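Local coordinates for heterokaryon incompatibility protein s (Podospora anserina, PDB 2WVQ) that forms the prion of the [het-s] trait and, with het-S from incompatible cells, triggers a lethal reaction that prevents viable heterokaryons, at residues L49-A54 against R131-L136. The protein carries 2 engineered substitutions. Residues are numbered along the deposited sequence; the frame is centred on the assembly and turned at random.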
ATOM      1  N   LEU A  49      15.238  -3.652  -6.475  1.00 30.58           N
ATOM      2  CA  LEU A  49      14.084  -4.114  -7.265  1.00 31.02           C
ATOM      3  C   LEU A  49      14.300  -5.476  -7.995  1.00 29.83           C
ATOM      4  O   LEU A  49      13.413  -6.350  -7.975  1.00 28.22           O
ATOM      5  CB  LEU A  49      13.686  -3.042  -8.283  1.00 30.91           C
ATOM      6  CG  LEU A  49      12.338  -2.302  -8.378  1.00 35.11           C
ATOM      7  CD1 LEU A  49      11.442  -2.212  -7.100  1.00 32.00           C
ATOM      8  CD2 LEU A  49      12.548  -0.928  -9.008  1.00 32.01           C
ATOM      9  N   ASP A  50      15.454  -5.640  -8.641  1.00 29.05           N
ATOM     10  CA  ASP A  50      15.781  -6.892  -9.354  1.00 29.10           C
ATOM     11  C   ASP A  50      15.866  -8.063  -8.371  1.00 28.73           C
ATOM     12  O   ASP A  50      15.491  -9.182  -8.709  1.00 28.38           O
ATOM     13  CB  ASP A  50      17.115  -6.793 -10.127  1.00 29.34           C
ATOM     14  CG  ASP A  50      17.154  -5.638 -11.169  1.00 30.02           C
ATOM     15  OD1 ASP A  50      18.284  -5.211 -11.494  1.00 30.75           O
ATOM     16  OD2 ASP A  50      16.107  -5.176 -11.694  1.00 31.13           O
ATOM     17  N   ILE A  51      16.396  -7.803  -7.179  1.00 28.52           N
ATOM     18  CA  ILE A  51      16.485  -8.803  -6.115  1.00 28.49           C
ATOM     19  C   ILE A  51      15.130  -9.210  -5.553  1.00 29.52           C
ATOM     20  O   ILE A  51      14.915 -10.412  -5.319  1.00 30.45           O
ATOM     21  CB  ILE A  51      17.485  -8.406  -5.009  1.00 28.26           C
ATOM     22  CG1 ILE A  51      18.910  -8.478  -5.553  1.00 25.85           C
ATOM     23  CG2 ILE A  51      17.363  -9.305  -3.777  1.00 26.55           C
ATOM     24  CD1 ILE A  51      19.872  -7.671  -4.721  1.00 27.96           C
ATOM     25  N   ALA A  52      14.225  -8.250  -5.345  1.00 29.07           N
ATOM     26  CA  ALA A  52      12.850  -8.568  -4.911  1.00 29.16           C
ATOM     27  C   ALA A  52      12.140  -9.418  -5.963  1.00 28.00           C
ATOM     28  O   ALA A  52      11.388 -10.375  -5.625  1.00 27.56           O
ATOM     29  CB  ALA A  52      12.034  -7.297  -4.605  1.00 27.70           C
ATOM     30  N   LYS A  53      12.363  -9.073  -7.230  1.00 27.21           N
ATOM     31  CA  LYS A  53      11.817  -9.848  -8.343  1.00 28.24           C
ATOM     32  C   LYS A  53      12.446 -11.256  -8.368  1.00 28.12           C
ATOM     33  O   LYS A  53      11.758 -12.237  -8.615  1.00 27.19           O
ATOM     34  CB  LYS A  53      12.049  -9.127  -9.666  1.00 28.48           C
ATOM     35  CG  LYS A  53      11.513  -9.846 -10.888  1.00 27.80           C
ATOM     36  CD  LYS A  53      12.046  -9.219 -12.203  1.00 29.07           C
ATOM     37  CE  LYS A  53      11.002  -9.425 -13.314  1.00 30.67           C
ATOM     38  NZ  LYS A  53      11.524  -9.069 -14.644  1.00 33.09           N
ATOM     39  N   ALA A  54      13.748 -11.344  -8.108  1.00 28.02           N
ATOM     40  CA  ALA A  54      14.446 -12.660  -8.112  1.00 29.07           C
ATOM     41  C   ALA A  54      13.920 -13.546  -6.977  1.00 29.08           C
ATOM     42  O   ALA A  54      13.792 -14.770  -7.117  1.00 29.54           O
ATOM     43  CB  ALA A  54      15.987 -12.468  -7.970  1.00 28.44           C
ATOM     44  N   ARG A 131      21.641  -7.303 -15.476  1.00 34.27           N
ATOM     45  CA  ARG A 131      21.384  -8.262 -16.546  1.00 35.33           C
ATOM     46  C   ARG A 131      21.366  -9.729 -16.099  1.00 34.78           C
ATOM     47  O   ARG A 131      20.486 -10.460 -16.518  1.00 34.32           O
ATOM     48  CB  ARG A 131      22.289  -8.001 -17.741  1.00 35.95           C
ATOM     49  CG  ARG A 131      21.884  -6.729 -18.425  1.00 38.23           C
ATOM     50  CD  ARG A 131      23.011  -6.097 -19.188  1.00 40.91           C
ATOM     51  NE  ARG A 131      22.488  -4.917 -19.878  1.00 44.05           N
ATOM     52  CZ  ARG A 131      23.094  -4.266 -20.871  1.00 43.84           C
ATOM     53  NH1 ARG A 131      24.286  -4.648 -21.315  1.00 43.33           N
ATOM     54  NH2 ARG A 131      22.499  -3.202 -21.401  1.00 44.35           N
ATOM     55  N   ARG A 132      22.293 -10.123 -15.222  1.00 34.47           N
ATOM     56  CA  ARG A 132      22.310 -11.467 -14.613  1.00 35.24           C
ATOM     57  C   ARG A 132      21.035 -11.770 -13.794  1.00 34.69           C
ATOM     58  O   ARG A 132      20.434 -12.832 -13.937  1.00 33.77           O
ATOM     59  CB  ARG A 132      23.570 -11.642 -13.742  1.00 35.27           C
ATOM     60  CG  ARG A 132      23.541 -12.853 -12.799  1.00 38.18           C
ATOM     61  CD  ARG A 132      24.927 -13.191 -12.254  1.00 37.39           C
ATOM     62  NE  ARG A 132      25.667 -14.045 -13.183  1.00 47.00           N
ATOM     63  CZ  ARG A 132      26.619 -13.628 -14.016  1.00 48.79           C
ATOM     64  NH1 ARG A 132      26.983 -12.348 -14.045  1.00 49.96           N
ATOM     65  NH2 ARG A 132      27.216 -14.501 -14.823  1.00 48.58           N
ATOM     66  N   LEU A 133      20.635 -10.837 -12.929  1.00 33.06           N
ATOM     67  CA  LEU A 133      19.431 -10.999 -12.111  1.00 33.86           C
ATOM     68  C   LEU A 133      18.167 -11.040 -12.945  1.00 33.03           C
ATOM     69  O   LEU A 133      17.252 -11.839 -12.681  1.00 33.99           O
ATOM     70  CB  LEU A 133      19.349  -9.897 -11.047  1.00 32.80           C
ATOM     71  CG  LEU A 133      19.688  -9.964  -9.556  1.00 34.81           C
ATOM     72  CD1 LEU A 133      20.532 -11.108  -9.049  1.00 34.07           C
ATOM     73  CD2 LEU A 133      20.312  -8.623  -9.154  1.00 32.30           C
ATOM     74  N   ASN A 134      18.105 -10.218 -13.979  1.00 33.19           N
ATOM     75  CA  ASN A 134      16.979 -10.279 -14.900  1.00 33.21           C
ATOM     76  C   ASN A 134      16.956 -11.628 -15.667  1.00 32.45           C
ATOM     77  O   ASN A 134      15.915 -12.247 -15.805  1.00 33.09           O
ATOM     78  CB  ASN A 134      17.052  -9.155 -15.930  1.00 33.59           C
ATOM     79  CG  ASN A 134      16.615  -7.784 -15.386  1.00 35.13           C
ATOM     80  OD1 ASN A 134      16.516  -6.859 -16.164  1.00 39.14           O
ATOM     81  ND2 ASN A 134      16.403  -7.647 -14.076  1.00 35.22           N
ATOM     82  N   ASP A 135      18.104 -12.053 -16.166  1.00 31.49           N
ATOM     83  CA  ASP A 135      18.205 -13.262 -16.979  1.00 31.11           C
ATOM     84  C   ASP A 135      17.747 -14.490 -16.220  1.00 30.15           C
ATOM     85  O   ASP A 135      17.042 -15.322 -16.785  1.00 31.28           O
ATOM     86  CB  ASP A 135      19.641 -13.468 -17.476  1.00 31.57           C
ATOM     87  CG  ASP A 135      20.001 -12.568 -18.645  1.00 33.92           C
ATOM     88  OD1 ASP A 135      21.175 -12.574 -19.052  1.00 36.62           O
ATOM     89  OD2 ASP A 135      19.118 -11.872 -19.179  1.00 39.06           O
ATOM     90  N   LEU A 136      18.188 -14.603 -14.971  1.00 28.83           N
ATOM     91  CA  LEU A 136      17.846 -15.681 -14.049  1.00 30.02           C
ATOM     92  C   LEU A 136      16.329 -15.848 -13.867  1.00 30.27           C
ATOM     93  O   LEU A 136      15.813 -16.969 -13.859  1.00 28.90           O
ATOM     94  CB  LEU A 136      18.549 -15.381 -12.726  1.00 30.28           C
ATOM     95  CG  LEU A 136      18.207 -15.558 -11.247  1.00 29.85           C
ATOM     96  CD1 LEU A 136      19.317 -14.896 -10.494  1.00 33.45           C
ATOM     97  CD2 LEU A 136      16.877 -15.070 -10.737  1.00 31.54           C
TER
HETATM   98  O   HOH W   1      15.578  -9.643 -11.530  1.00 38.72           O
HETATM   99  O   HOH W   2      13.474 -10.665 -15.698  1.00 29.01           O
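Residues 49-54 of helix 42-62 and 131-136 of helix 124-140 run nearly parallel, their axes 22° apart and 9.4 Å at closest approach, with the CA atoms of Asp50 and Leu133 the nearest pair. One edge of the interface is apolar: Leu133 CD2 rests against both Asp50 CB (3.8 Å) and Ile51 CG1 (3.9 Å), and one turn on, the CD2 branch of Leu136 reaches Ala54 CB. CG1 of Ile51, anti to the carbonyl carbon (chi1 -70°), leans back to Leu133 although its CB points away. Met215 of helix 213-224 touches Ile51 and Ala54, and Leu204 of helix 198-207 touches Leu133. This pairing joins two helices of the globular HeLo domain, the mostly helical N-terminal part of the protein, about 6 Å from the centre of the folded chain. The other edge is polar and hydrated. Asn134 ND2 gives Asp50 OD2 a weak hydrogen bond (3.4 Å), the amide and carboxylate planes standing 78° apart; the same carboxylate is hydrogen-bonded more firmly to His130 ND1 through OD1, and to Gln46 NE2 through OD2. One water donates to Asp50 O (2.9 Å) and, weakly, to Leu133 O, bridging the backbones. A second water, 2.7 Å from Lys53 NZ, accepts from it and donates to Asn134 O, while the ammonium also forms a salt bridge with Glu30.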